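Low molecular weight protein-tyrosine-phosphatase YwlE (Bacillus subtilis subsp. subtilis, PDB 4KK3) removes phosphate from phosphoarginine residues of many proteins, counteracting the arginine kinase McsB and restoring DNA binding by the repressor CtsR. Local coordinates at residues N10-P15 and D118-S123; G45-H50 and L62-S67; V52-E57 and I126-R131; M83-K88 and G111-V116; T104-V109 and E135-Q140. All coordinates share one frame; numbering follows the deposited sequence.

Contact 1 (N10-P15 and D118-S123). With PO4 (phosphate ion), chain B.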
# COMPACT_ATOMS: atom_id res chain seq x y z
N ASN A 10 -5.59 7.25 2.30
CA ASN A 10 -4.27 7.46 1.70
C ASN A 10 -3.49 8.40 2.61
O ASN A 10 -2.74 9.25 2.14
CB ASN A 10 -4.35 8.01 0.27
CG ASN A 10 -3.01 7.97 -0.47
OD1 ASN A 10 -2.66 8.92 -1.18
ND2 ASN A 10 -2.26 6.87 -0.32
N THR A 11 -3.68 8.24 3.91
CA THR A 11 -2.90 9.02 4.88
C THR A 11 -2.03 8.17 5.80
O THR A 11 -1.04 8.66 6.35
CB THR A 11 -3.80 9.93 5.75
OG1 THR A 11 -4.74 9.12 6.48
CG2 THR A 11 -4.57 10.92 4.88
N CYS A 12 -2.39 6.90 5.98
CA CYS A 12 -1.62 6.05 6.90
C CYS A 12 -1.04 4.78 6.28
O CYS A 12 0.16 4.68 6.05
CB CYS A 12 -2.44 5.70 8.13
SG CYS A 12 -3.25 7.13 8.93
N ARG A 13 -1.90 3.80 6.02
CA ARG A 13 -1.44 2.47 5.60
C ARG A 13 -0.79 2.45 4.23
O ARG A 13 0.34 1.98 4.08
CB ARG A 13 -2.61 1.48 5.60
CG ARG A 13 -2.92 0.86 6.95
CD ARG A 13 -4.33 0.24 6.94
NE ARG A 13 -5.34 1.22 6.55
CZ ARG A 13 -6.63 0.94 6.43
NH1 ARG A 13 -7.06 -0.28 6.68
NH2 ARG A 13 -7.49 1.89 6.07
N SER A 14 -1.50 2.91 3.21
CA SER A 14 -0.93 2.86 1.87
C SER A 14 0.30 3.76 1.66
O SER A 14 1.22 3.34 0.96
CB SER A 14 -1.97 2.93 0.72
OG SER A 14 -2.62 4.18 0.61
N PRO A 15 0.34 4.98 2.26
CA PRO A 15 1.60 5.74 2.17
C PRO A 15 2.74 5.07 2.92
O PRO A 15 3.87 5.14 2.45
CB PRO A 15 1.26 7.09 2.83
CG PRO A 15 -0.23 7.19 2.75
CD PRO A 15 -0.73 5.78 2.90
N ASP A 118 -6.98 -0.43 10.05
CA ASP A 118 -6.72 1.01 10.04
C ASP A 118 -6.14 1.49 11.38
O ASP A 118 -6.76 1.32 12.43
CB ASP A 118 -8.03 1.77 9.76
CG ASP A 118 -7.81 3.18 9.26
OD1 ASP A 118 -6.69 3.71 9.42
OD2 ASP A 118 -8.76 3.77 8.71
N PRO A 119 -4.93 2.07 11.36
CA PRO A 119 -4.36 2.60 12.60
C PRO A 119 -4.83 4.01 12.92
O PRO A 119 -4.49 4.50 13.99
CB PRO A 119 -2.86 2.65 12.28
CG PRO A 119 -2.83 2.97 10.83
CD PRO A 119 -4.00 2.20 10.23
N PHE A 120 -5.59 4.65 12.02
CA PHE A 120 -5.94 6.06 12.21
C PHE A 120 -6.63 6.30 13.55
O PHE A 120 -7.49 5.52 13.97
CB PHE A 120 -6.81 6.59 11.07
CG PHE A 120 -7.13 8.05 11.21
CD1 PHE A 120 -8.31 8.46 11.81
CD2 PHE A 120 -6.24 9.02 10.76
CE1 PHE A 120 -8.60 9.81 11.96
CE2 PHE A 120 -6.52 10.37 10.91
CZ PHE A 120 -7.71 10.76 11.50
N GLY A 121 -6.23 7.37 14.23
CA GLY A 121 -6.78 7.70 15.53
C GLY A 121 -6.09 6.96 16.66
O GLY A 121 -6.36 7.23 17.84
N GLY A 122 -5.19 6.05 16.32
CA GLY A 122 -4.48 5.27 17.32
C GLY A 122 -3.21 5.94 17.80
O GLY A 122 -2.78 6.95 17.24
N SER A 123 -2.61 5.39 18.84
CA SER A 123 -1.38 5.95 19.41
C SER A 123 -0.21 5.67 18.49
O SER A 123 -0.34 4.90 17.54
CB SER A 123 -1.10 5.33 20.77
OG SER A 123 -0.73 3.97 20.63
P PO4 B . -5.65 5.15 6.18
O1 PO4 B . -4.71 4.00 6.38
O2 PO4 B . -6.08 5.66 7.55
O3 PO4 B . -6.92 4.62 5.49
O4 PO4 B . -5.11 6.29 5.38
O HOH W 1 -10.65 2.54 7.22

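Contact 2 (G45-H50 and L62-S67)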
# COMPACT_ATOMS: atom_id res chain seq x y z
N GLY A 45 -3.78 16.23 0.87
CA GLY A 45 -3.64 15.74 2.23
C GLY A 45 -2.21 15.33 2.49
O GLY A 45 -1.40 15.27 1.57
N LYS A 46 -1.87 15.07 3.75
CA LYS A 46 -0.54 14.58 4.07
C LYS A 46 -0.64 13.29 4.85
O LYS A 46 -1.69 12.97 5.40
CB LYS A 46 0.25 15.60 4.91
CG LYS A 46 0.76 16.82 4.16
CD LYS A 46 1.66 17.65 5.08
CE LYS A 46 2.05 18.98 4.46
NZ LYS A 46 2.91 19.79 5.38
N ALA A 47 0.46 12.55 4.91
CA ALA A 47 0.54 11.41 5.81
C ALA A 47 0.32 11.95 7.21
O ALA A 47 0.65 13.10 7.48
CB ALA A 47 1.90 10.73 5.70
N THR A 48 -0.28 11.15 8.09
CA THR A 48 -0.54 11.61 9.44
C THR A 48 0.77 11.71 10.19
O THR A 48 1.72 11.01 9.86
CB THR A 48 -1.45 10.64 10.21
OG1 THR A 48 -0.78 9.39 10.34
CG2 THR A 48 -2.77 10.46 9.47
N PRO A 49 0.82 12.56 11.22
CA PRO A 49 2.08 12.71 11.96
C PRO A 49 2.62 11.39 12.51
O PRO A 49 3.82 11.16 12.43
CB PRO A 49 1.68 13.64 13.11
CG PRO A 49 0.57 14.46 12.55
CD PRO A 49 -0.20 13.52 11.66
N HIS A 50 1.74 10.53 13.03
CA HIS A 50 2.19 9.26 13.58
C HIS A 50 2.80 8.34 12.52
O HIS A 50 3.73 7.59 12.82
CB HIS A 50 1.04 8.53 14.28
CG HIS A 50 0.68 9.10 15.61
ND1 HIS A 50 1.48 10.00 16.29
CD2 HIS A 50 -0.40 8.88 16.41
CE1 HIS A 50 0.91 10.32 17.44
NE2 HIS A 50 -0.23 9.66 17.53
N LEU A 62 8.68 9.94 5.05
CA LEU A 62 7.34 9.77 4.49
C LEU A 62 6.78 11.15 4.16
O LEU A 62 6.02 11.73 4.94
CB LEU A 62 6.45 9.01 5.47
CG LEU A 62 5.02 8.73 5.02
CD1 LEU A 62 5.02 8.05 3.65
CD2 LEU A 62 4.32 7.88 6.08
N ASN A 63 7.21 11.68 3.02
CA ASN A 63 6.79 12.99 2.55
C ASN A 63 5.74 12.77 1.49
O ASN A 63 6.05 12.55 0.32
CB ASN A 63 7.97 13.77 1.97
CG ASN A 63 7.62 15.22 1.64
OD1 ASN A 63 6.46 15.62 1.70
ND2 ASN A 63 8.63 16.00 1.27
N HIS A 64 4.49 12.85 1.92
CA HIS A 64 3.43 12.29 1.12
C HIS A 64 2.25 13.23 1.00
O HIS A 64 1.86 13.89 1.96
CB HIS A 64 2.96 10.99 1.77
CG HIS A 64 1.74 10.42 1.13
ND1 HIS A 64 1.78 9.76 -0.07
CD2 HIS A 64 0.44 10.43 1.52
CE1 HIS A 64 0.55 9.37 -0.39
NE2 HIS A 64 -0.27 9.76 0.56
N VAL A 65 1.67 13.26 -0.20
CA VAL A 65 0.45 14.02 -0.42
C VAL A 65 -0.63 13.04 -0.88
O VAL A 65 -0.40 12.27 -1.80
CB VAL A 65 0.67 15.11 -1.47
CG1 VAL A 65 -0.65 15.68 -1.90
CG2 VAL A 65 1.55 16.21 -0.91
N SER A 66 -1.78 13.09 -0.22
CA SER A 66 -2.88 12.16 -0.51
C SER A 66 -3.41 12.26 -1.94
O SER A 66 -3.46 13.34 -2.53
CB SER A 66 -4.03 12.38 0.48
OG SER A 66 -3.62 12.16 1.81
N SER A 67 -3.80 11.12 -2.50
CA SER A 67 -4.34 11.08 -3.85
C SER A 67 -5.55 10.15 -3.90
O SER A 67 -5.51 9.06 -3.34
CB SER A 67 -3.26 10.59 -4.82
OG SER A 67 -3.79 10.37 -6.12

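Contact 3 (V52-E57 and I126-R131)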
# COMPACT_ATOMS: atom_id res chain seq x y z
N VAL A 52 4.29 9.35 9.78
CA VAL A 52 5.59 9.97 9.51
C VAL A 52 6.62 9.62 10.58
O VAL A 52 7.76 9.24 10.27
CB VAL A 52 5.46 11.50 9.38
CG1 VAL A 52 6.84 12.17 9.41
CG2 VAL A 52 4.74 11.85 8.10
N GLU A 53 6.21 9.73 11.84
CA GLU A 53 7.11 9.43 12.96
C GLU A 53 7.50 7.95 12.97
O GLU A 53 8.66 7.61 13.21
CB GLU A 53 6.47 9.86 14.30
CG GLU A 53 7.21 9.36 15.53
CD GLU A 53 6.63 9.90 16.83
OE1 GLU A 53 5.53 10.50 16.80
OE2 GLU A 53 7.27 9.71 17.89
N ALA A 54 6.55 7.07 12.69
CA ALA A 54 6.82 5.64 12.66
C ALA A 54 7.89 5.28 11.64
O ALA A 54 8.77 4.45 11.90
CB ALA A 54 5.52 4.86 12.37
N LEU A 55 7.85 5.91 10.47
CA LEU A 55 8.84 5.62 9.44
C LEU A 55 10.15 6.35 9.74
O LEU A 55 11.22 5.82 9.46
CB LEU A 55 8.35 6.01 8.05
CG LEU A 55 7.15 5.20 7.54
CD1 LEU A 55 7.12 5.10 6.02
CD2 LEU A 55 7.02 3.83 8.18
N PHE A 56 10.04 7.54 10.32
CA PHE A 56 11.22 8.35 10.65
C PHE A 56 12.15 7.58 11.61
O PHE A 56 13.39 7.64 11.49
CB PHE A 56 10.74 9.67 11.26
CG PHE A 56 11.86 10.66 11.55
CD1 PHE A 56 12.34 11.49 10.56
CD2 PHE A 56 12.39 10.76 12.82
CE1 PHE A 56 13.36 12.41 10.83
CE2 PHE A 56 13.40 11.68 13.10
CZ PHE A 56 13.88 12.50 12.10
N GLU A 57 11.54 6.83 12.52
CA GLU A 57 12.28 5.97 13.45
C GLU A 57 13.18 4.95 12.73
O GLU A 57 14.26 4.62 13.22
CB GLU A 57 11.30 5.26 14.40
CG GLU A 57 11.88 4.03 15.10
CD GLU A 57 10.87 3.38 16.01
OE1 GLU A 57 9.96 4.09 16.47
OE2 GLU A 57 10.98 2.16 16.27
N ILE A 126 0.31 1.98 18.13
CA ILE A 126 -0.56 1.33 17.14
C ILE A 126 0.06 1.45 15.74
O ILE A 126 0.14 0.47 14.99
CB ILE A 126 -1.97 1.94 17.12
CG1 ILE A 126 -2.71 1.64 18.42
CG2 ILE A 126 -2.79 1.38 15.94
CD1 ILE A 126 -3.03 0.17 18.61
N TYR A 127 0.50 2.65 15.40
CA TYR A 127 1.15 2.89 14.11
C TYR A 127 2.43 2.09 13.93
O TYR A 127 2.70 1.59 12.84
CB TYR A 127 1.47 4.36 13.92
CG TYR A 127 0.33 5.19 13.39
CD1 TYR A 127 -0.69 5.59 14.23
CD2 TYR A 127 0.29 5.58 12.06
CE1 TYR A 127 -1.73 6.35 13.76
CE2 TYR A 127 -0.76 6.35 11.58
CZ TYR A 127 -1.76 6.73 12.44
OH TYR A 127 -2.81 7.49 11.98
N LYS A 128 3.22 1.96 14.99
CA LYS A 128 4.47 1.23 14.86
C LYS A 128 4.19 -0.25 14.64
O LYS A 128 4.93 -0.92 13.92
CB LYS A 128 5.40 1.46 16.06
CG LYS A 128 5.92 2.88 16.13
CD LYS A 128 6.88 3.04 17.30
CE LYS A 128 7.19 4.49 17.58
NZ LYS A 128 8.32 4.64 18.55
N GLN A 129 3.11 -0.75 15.23
CA GLN A 129 2.68 -2.13 14.99
C GLN A 129 2.23 -2.33 13.54
O GLN A 129 2.57 -3.32 12.91
CB GLN A 129 1.56 -2.51 15.97
CG GLN A 129 2.01 -2.55 17.43
CD GLN A 129 0.87 -2.86 18.39
OE1 GLN A 129 0.30 -1.96 19.00
NE2 GLN A 129 0.54 -4.14 18.52
N THR A 130 1.49 -1.36 13.01
CA THR A 130 1.09 -1.38 11.61
C THR A 130 2.33 -1.35 10.71
O THR A 130 2.45 -2.13 9.75
CB THR A 130 0.20 -0.19 11.27
OG1 THR A 130 -0.99 -0.27 12.05
CG2 THR A 130 -0.17 -0.20 9.79
N ARG A 131 3.26 -0.46 11.03
CA ARG A 131 4.51 -0.39 10.29
C ARG A 131 5.20 -1.76 10.24
O ARG A 131 5.63 -2.21 9.17
CB ARG A 131 5.45 0.64 10.93
CG ARG A 131 6.81 0.70 10.25
CD ARG A 131 7.83 1.39 11.17
NE ARG A 131 8.18 0.55 12.32
CZ ARG A 131 8.65 1.00 13.47
NH1 ARG A 131 8.85 2.30 13.68
NH2 ARG A 131 8.92 0.14 14.44

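Contact 4 (M83-K88 and G111-V116)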
# COMPACT_ATOMS: atom_id res chain seq x y z
N MSE A 83 -5.60 -2.78 1.35
CA MSE A 83 -5.35 -3.17 2.75
C MSE A 83 -6.38 -4.16 3.29
O MSE A 83 -6.05 -5.09 4.04
CB MSE A 83 -5.30 -1.94 3.66
CG MSE A 83 -4.16 -0.98 3.35
SE MSE A 83 -2.40 -1.85 3.38
CE MSE A 83 -1.62 -0.90 1.88
N THR A 84 -7.64 -3.96 2.92
CA THR A 84 -8.71 -4.82 3.44
C THR A 84 -9.59 -5.41 2.33
O THR A 84 -9.62 -4.91 1.20
CB THR A 84 -9.64 -4.05 4.41
OG1 THR A 84 -10.50 -3.19 3.66
CG2 THR A 84 -8.83 -3.22 5.42
N HIS A 85 -10.34 -6.45 2.67
CA HIS A 85 -11.26 -7.03 1.71
C HIS A 85 -12.39 -6.05 1.37
O HIS A 85 -12.86 -6.00 0.24
CB HIS A 85 -11.78 -8.40 2.19
CG HIS A 85 -10.84 -9.53 1.89
ND1 HIS A 85 -9.82 -9.91 2.75
CD2 HIS A 85 -10.75 -10.36 0.82
CE1 HIS A 85 -9.15 -10.91 2.22
NE2 HIS A 85 -9.69 -11.22 1.06
N GLN A 86 -12.77 -5.22 2.33
CA GLN A 86 -13.72 -4.16 2.04
C GLN A 86 -13.18 -3.15 1.02
O GLN A 86 -13.93 -2.61 0.22
CB GLN A 86 -14.12 -3.43 3.32
CG GLN A 86 -15.19 -2.40 3.09
CD GLN A 86 -16.47 -3.03 2.57
OE1 GLN A 86 -16.81 -2.90 1.40
NE2 GLN A 86 -17.18 -3.71 3.45
N HIS A 87 -11.88 -2.87 1.06
CA HIS A 87 -11.32 -2.00 0.03
C HIS A 87 -11.49 -2.60 -1.37
O HIS A 87 -11.81 -1.87 -2.29
CB HIS A 87 -9.85 -1.73 0.30
CG HIS A 87 -9.61 -0.84 1.47
ND1 HIS A 87 -8.50 -0.96 2.28
CD2 HIS A 87 -10.32 0.20 1.97
CE1 HIS A 87 -8.54 -0.04 3.23
NE2 HIS A 87 -9.63 0.68 3.06
N LYS A 88 -11.29 -3.91 -1.51
CA LYS A 88 -11.52 -4.60 -2.79
C LYS A 88 -12.94 -4.39 -3.30
O LYS A 88 -13.16 -4.20 -4.50
CB LYS A 88 -11.29 -6.10 -2.66
CG LYS A 88 -9.84 -6.47 -2.50
CD LYS A 88 -9.62 -7.97 -2.35
CE LYS A 88 -10.39 -8.80 -3.36
NZ LYS A 88 -10.09 -10.25 -3.17
N GLY A 111 -1.37 -15.85 0.96
CA GLY A 111 -2.36 -16.80 0.49
C GLY A 111 -3.58 -16.89 1.38
O GLY A 111 -4.57 -17.55 1.03
N SER A 112 -3.54 -16.22 2.53
CA SER A 112 -4.64 -16.29 3.48
C SER A 112 -5.47 -15.01 3.50
O SER A 112 -4.99 -13.94 3.15
CB SER A 112 -4.11 -16.60 4.88
OG SER A 112 -3.24 -15.58 5.33
N HIS A 113 -6.73 -15.16 3.91
CA HIS A 113 -7.63 -14.05 4.12
C HIS A 113 -7.10 -13.25 5.31
O HIS A 113 -6.72 -13.82 6.32
CB HIS A 113 -9.03 -14.60 4.45
CG HIS A 113 -10.16 -13.70 4.06
ND1 HIS A 113 -10.94 -13.92 2.94
CD2 HIS A 113 -10.67 -12.60 4.66
CE1 HIS A 113 -11.86 -12.98 2.86
NE2 HIS A 113 -11.72 -12.17 3.89
N GLY A 114 -7.06 -11.93 5.17
CA GLY A 114 -6.62 -11.10 6.27
C GLY A 114 -6.58 -9.64 5.89
O GLY A 114 -6.31 -9.29 4.74
N ASP A 115 -6.87 -8.78 6.86
CA ASP A 115 -6.88 -7.35 6.62
C ASP A 115 -5.70 -6.70 7.35
O ASP A 115 -5.28 -7.17 8.40
CB ASP A 115 -8.19 -6.72 7.14
CG ASP A 115 -9.40 -7.13 6.32
OD1 ASP A 115 -9.24 -7.51 5.14
OD2 ASP A 115 -10.53 -7.08 6.85
N VAL A 116 -5.17 -5.63 6.77
CA VAL A 116 -4.29 -4.71 7.51
C VAL A 116 -5.19 -3.62 8.09
O VAL A 116 -5.66 -2.75 7.35
CB VAL A 116 -3.22 -4.08 6.62
CG1 VAL A 116 -2.40 -3.06 7.42
CG2 VAL A 116 -2.31 -5.15 6.03
O HOH W 2 -4.53 -7.40 3.61
O HOH W 3 -12.59 -6.00 5.20

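Contact 5 (T104-V109 and E135-Q140)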
# COMPACT_ATOMS: atom_id res chain seq x y z
N THR A 104 -6.06 -8.22 -1.76
CA THR A 104 -5.52 -7.65 -0.53
C THR A 104 -4.04 -7.99 -0.42
O THR A 104 -3.57 -8.97 -1.01
CB THR A 104 -6.21 -8.13 0.75
OG1 THR A 104 -5.94 -9.52 0.96
CG2 THR A 104 -7.73 -7.88 0.67
N LEU A 105 -3.31 -7.15 0.31
CA LEU A 105 -1.89 -7.39 0.51
C LEU A 105 -1.65 -8.75 1.17
O LEU A 105 -0.79 -9.52 0.74
CB LEU A 105 -1.29 -6.24 1.33
CG LEU A 105 0.20 -6.35 1.66
CD1 LEU A 105 1.06 -6.50 0.42
CD2 LEU A 105 0.61 -5.11 2.43
N LYS A 106 -2.45 -9.08 2.19
CA LYS A 106 -2.27 -10.35 2.87
C LYS A 106 -2.58 -11.55 1.96
O LYS A 106 -1.81 -12.49 1.92
CB LYS A 106 -3.03 -10.41 4.20
CG LYS A 106 -2.40 -9.48 5.25
CD LYS A 106 -3.06 -9.61 6.61
CE LYS A 106 -2.31 -8.76 7.64
NZ LYS A 106 -2.95 -8.80 8.97
N GLU A 107 -3.70 -11.48 1.23
CA GLU A 107 -4.07 -12.50 0.24
C GLU A 107 -2.92 -12.84 -0.70
O GLU A 107 -2.53 -13.99 -0.87
CB GLU A 107 -5.18 -11.97 -0.68
CG GLU A 107 -6.57 -12.39 -0.41
CD GLU A 107 -7.50 -11.97 -1.53
OE1 GLU A 107 -7.28 -10.88 -2.15
OE2 GLU A 107 -8.44 -12.72 -1.81
N TYR A 108 -2.40 -11.79 -1.33
CA TYR A 108 -1.43 -11.95 -2.39
C TYR A 108 -0.13 -12.54 -1.87
O TYR A 108 0.46 -13.43 -2.48
CB TYR A 108 -1.18 -10.60 -3.05
CG TYR A 108 -0.44 -10.70 -4.35
CD1 TYR A 108 0.93 -10.53 -4.42
CD2 TYR A 108 -1.13 -10.97 -5.52
CE1 TYR A 108 1.60 -10.62 -5.62
CE2 TYR A 108 -0.48 -11.07 -6.72
CZ TYR A 108 0.88 -10.90 -6.77
OH TYR A 108 1.51 -11.01 -7.99
N VAL A 109 0.30 -12.05 -0.71
CA VAL A 109 1.60 -12.43 -0.18
C VAL A 109 1.57 -13.76 0.58
O VAL A 109 2.47 -14.60 0.42
CB VAL A 109 2.14 -11.30 0.73
CG1 VAL A 109 3.43 -11.73 1.40
CG2 VAL A 109 2.34 -10.05 -0.11
N GLU A 135 5.93 -4.05 7.07
CA GLU A 135 7.32 -4.38 6.72
C GLU A 135 7.48 -5.87 6.41
O GLU A 135 8.07 -6.23 5.38
CB GLU A 135 8.27 -3.94 7.84
CG GLU A 135 9.74 -4.03 7.47
CD GLU A 135 10.63 -3.44 8.55
OE1 GLU A 135 10.09 -2.87 9.53
OE2 GLU A 135 11.87 -3.53 8.42
N GLU A 136 6.97 -6.72 7.28
CA GLU A 136 7.09 -8.16 7.12
C GLU A 136 6.42 -8.65 5.83
O GLU A 136 6.95 -9.49 5.12
CB GLU A 136 6.52 -8.89 8.33
CG GLU A 136 6.56 -10.41 8.22
CD GLU A 136 6.20 -11.11 9.52
OE1 GLU A 136 6.97 -10.99 10.49
OE2 GLU A 136 5.16 -11.78 9.55
N LEU A 137 5.24 -8.10 5.54
CA LEU A 137 4.52 -8.47 4.32
C LEU A 137 5.25 -8.00 3.07
O LEU A 137 5.32 -8.71 2.05
CB LEU A 137 3.13 -7.85 4.35
CG LEU A 137 2.18 -8.53 5.34
CD1 LEU A 137 0.97 -7.65 5.64
CD2 LEU A 137 1.75 -9.88 4.80
N LEU A 138 5.82 -6.81 3.16
CA LEU A 138 6.43 -6.17 2.00
C LEU A 138 7.79 -6.77 1.69
O LEU A 138 8.18 -6.83 0.52
CB LEU A 138 6.53 -4.66 2.21
CG LEU A 138 5.13 -4.01 2.29
CD1 LEU A 138 5.25 -2.57 2.77
CD2 LEU A 138 4.39 -4.07 0.97
N ARG A 139 8.51 -7.23 2.71
CA ARG A 139 9.72 -8.01 2.48
C ARG A 139 9.43 -9.30 1.73
O ARG A 139 10.17 -9.66 0.81
CB ARG A 139 10.48 -8.29 3.78
CG ARG A 139 11.11 -7.03 4.37
CD ARG A 139 12.09 -7.33 5.48
NE ARG A 139 12.62 -6.09 6.05
CZ ARG A 139 13.59 -5.37 5.50
NH1 ARG A 139 14.17 -5.76 4.37
NH2 ARG A 139 14.00 -4.25 6.09
N GLN A 140 8.34 -9.97 2.09
CA GLN A 140 7.94 -11.19 1.40
C GLN A 140 7.50 -10.88 -0.02
O GLN A 140 7.81 -11.63 -0.94
CB GLN A 140 6.80 -11.91 2.11
CG GLN A 140 7.01 -12.27 3.56
CD GLN A 140 5.74 -12.84 4.19
OE1 GLN A 140 5.28 -13.92 3.82
NE2 GLN A 140 5.16 -12.10 5.14

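Contact 1 (N10-P15 and D118-S123)
R13 reaches across to D118 and P119 while wrapping itself around a bound phosphate ion. Its CB lies 3.4 Å from O1 of the phosphate, and CG rests 3.7 Å from CD of P119, whose apolar ring backs the aliphatic stem. CD stays against the same proline atom, 3.8 Å away. The chain then bends at chi3 (-55°), which sets the guanidinium edge-on to the anion. NE donates to phosphate O1 at 2.9 Å and NH2 to phosphate O3 at 2.8 Å, both in nearly straight bonds; the backbone N of R13 gives O1 a second donor. NH1 turns the other way and bonds the carbonyl of V116. D118 lies over one face of the guanidinium, its CA meeting CZ and its carboxylate stacked with the planes 12° apart. The salt bridge from NH2 to D118 OD2, at 3.5 Å, therefore rests on charge alone, with no N-H aimed at the oxygen. The other carboxylate oxygen, OD1, stands 2.8 Å from phosphate O2 and accepts from F120 N in an Asx turn. C12 SG meets the edge of the F120 ring 4.0 Å from CD2. A methionine in place of R13 would probably leave phosphate O1 and O3 short of their side-chain donors and D118 without its charged neighbour. Backbone N atoms of G9, T11 and C12 also bind the ion, as does the T11 hydroxyl, at the position that matters for substrate discrimination. C7, five intervening residues and R13 make the CX5R phosphate-binding loop of low molecular weight phosphatases, faced here by the loop carrying the proton donor/acceptor D118.

Contact 2 (G45-H50 and L62-S67)
G45, K46 and A47 meet H64, V65 and S66 in a loop-to-loop contact at the surface, where the chain entering helix 49-56 runs roughly opposite (151°) to the chain that follows it. One backbone hydrogen bond joins them, from S66 N to G45 O at 2.8 Å, the donor standing well above the carbonyl plane. The same oxygen takes a CA-H...O contact from V65 CA at 3.0 Å, and K46 CA offers a similar contact to H64 O at 3.3 Å. Glycine suits position 45 because any CB there would collide with S66 OG. K46 and V65 direct their side chains away, as befits exposed residues, whereas A47 aims its methyl inward. That small group settles 3.8 Å from CD2 of L62 and 4.1 Å from CB of H64, a close fit for which alanine's single methyl is enough. H64 has CG anti to its backbone N (chi1 172°), which leaves an edge of the imidazole facing A47 N. Its polar end is engaged elsewhere: NE2 donates to the carbonyl of N10, which also bonds S66 OG, so both side chains brace the substrate-binding loop. L62 packs on P15, M16 and A19 of helix 13-28 as well as L55 of helix 49-56, while H64 touches S36, placing these loops over the N-terminal part of helix 13-28 and beside strand 33-38, one of the two outer strands of the sheet.

Contact 3 (V52-E57 and I126-R131)
R131 uses NH1 to donate 2.8 Å to the carbonyl O of A54, with the oxygen in the guanidinium plane and only moderately tilted from its own carbonyl plane. A bend at chi3 (71°) swings the group back toward helix 52-56. E57 supplies the negative charge that answers both cations of the other helix: OE1 accepts from K128 NZ at 2.7 Å on its syn side, while OE2 takes a weak bond from R131 NH2 at 3.4 Å, with R131 NH1 equally near as a salt-bridge partner. Carboxylate and guanidinium planes stand 76° apart, so this is no flat two-pronged pairing. NE and NH2 of R131 also have a partner in a residue flanking the segments. A leucine in place of R131 would probably leave A54 O without this donor and E57 with K128 alone. Beneath the charges, L55 CD2 lies 3.8 Å from R131 CG, and the small A54 lets its CB approach Y127 CB to 4.4 Å. Y127 OH makes a weak bond with T48 OG1. Segments 52-56 and 126-131 cross at -56°, their axes 9.1 Å apart at closest; L55, Y127 and T130 all touch M16, so helix 13-28 backs both helix 49-56 and helix 124-145.

Contact 4 (M83-K88 and G111-V116)
The imidazoles of H85 and H113 lie face to face in an offset stack, centroids 3.5 Å apart and planes only 7° from parallel. H113 NE2 sits over the centre of the H85 ring and H85 CE1 over the centre of the H113 ring; the nearby nitrogens do not bond one another. A chi1 of -152° sends the H113 ring away from its own N-H, and it reaches back from the loop to cover that face. D115 comes to H85 from another direction, at the ring's edge. Its OD1 accepts from H85 N at 2.9 Å, from above the carboxylate plane, and more weakly from H85 ND1 at 3.4 Å; a water joins OD2 to Q86 N. An aspartate is apt here, since its charge would probably be favoured by the N-terminus of helix 85-94. M83, present as selenomethionine, runs alongside V116, SE 4.0 Å from its CB, while V116 N bonds M83 O at 2.9 Å. A second water ties M83 O to G114 O. M83 also touches C7, and T84 and H87 touch R13, which puts this contact behind the catalytic loop. T84 and H87 form a capping box, H87 N to T84 OG1 at 3.0 Å and T84 N to H87 ND1 at 3.2 Å: the arrangement is a capped helix N-terminus, reinforced by the D115 carboxylate.

Contact 5 (T104-V109 and E135-Q140)
Helix 105-109, which presents L105, K106 and V109 to L137, L138 and Q140, crosses helix 135-140 at 38° with the axes 10.0 Å apart at their closest. The spacing leaves room for branched aliphatic side chains from both helices. L105 divides its fork: CD2 lies 4.1 Å from L137 CD1, while CD1 lies 4.2 Å from L138 CD2, L105 and L138 crossing at about a right angle. L137 fills the middle of the interface. Its CD1 is also 3.9 Å from CG of K106, whose extended chain lends its methylenes to the apolar patch and carries NZ beyond it, to a salt bridge with E133 and a hydrogen bond to the carbonyl of D115. Lysine serves here as hydrophobic stem and charged end at once. At the far end a chi1 of 175° puts CG1 of V109 opposite the backbone N, and V109 CG1 lies 3.4 Å from Q140 CB and 3.6 Å from L137 O. The packing is tight at this point, where the helices come nearest by CA. The Q140 amide lies along V109 CG1, and its NE2 is satisfied within its own helix, donating 3.2 Å to E136 O from above the carbonyl plane. T104 and E107 start helix 105-110 with a capping box. Behind the leucines, L105 leans on L81 and on L134, whereas L138 reaches L20, F21 and I24. Helix 124-145 thus touches helix 105-110 through L137 and L138 and helix 13-28 through L138, while L105 reaches strand 79-82.

How the contacts relate
Contact 1 holds the phosphate site, and three of the others press on or near it. Contact 2 supports the substrate loop, with S67 N 2.8 Å from N10 OD1, its centre 10 Å from that of contact 1. Contact 3, centred 9 Å away, brings Y127 OH to 3.1 Å from C12 SG. Contact 4 adjoins R13, probably catalytic as in relatives, M83 CG lying 3.7 Å from R13 CB. Contact 5 is remote, about 7 Å from contact 1 at the nearest atoms, but joins contact 4 through K88 NZ and E107 OE1, 3.1 Å apart. Helix 124-145 serves both contacts 3 and 5, whose centres are about 17 Å apart, while contacts 2 and 4 flank the chain's centre on opposite sides.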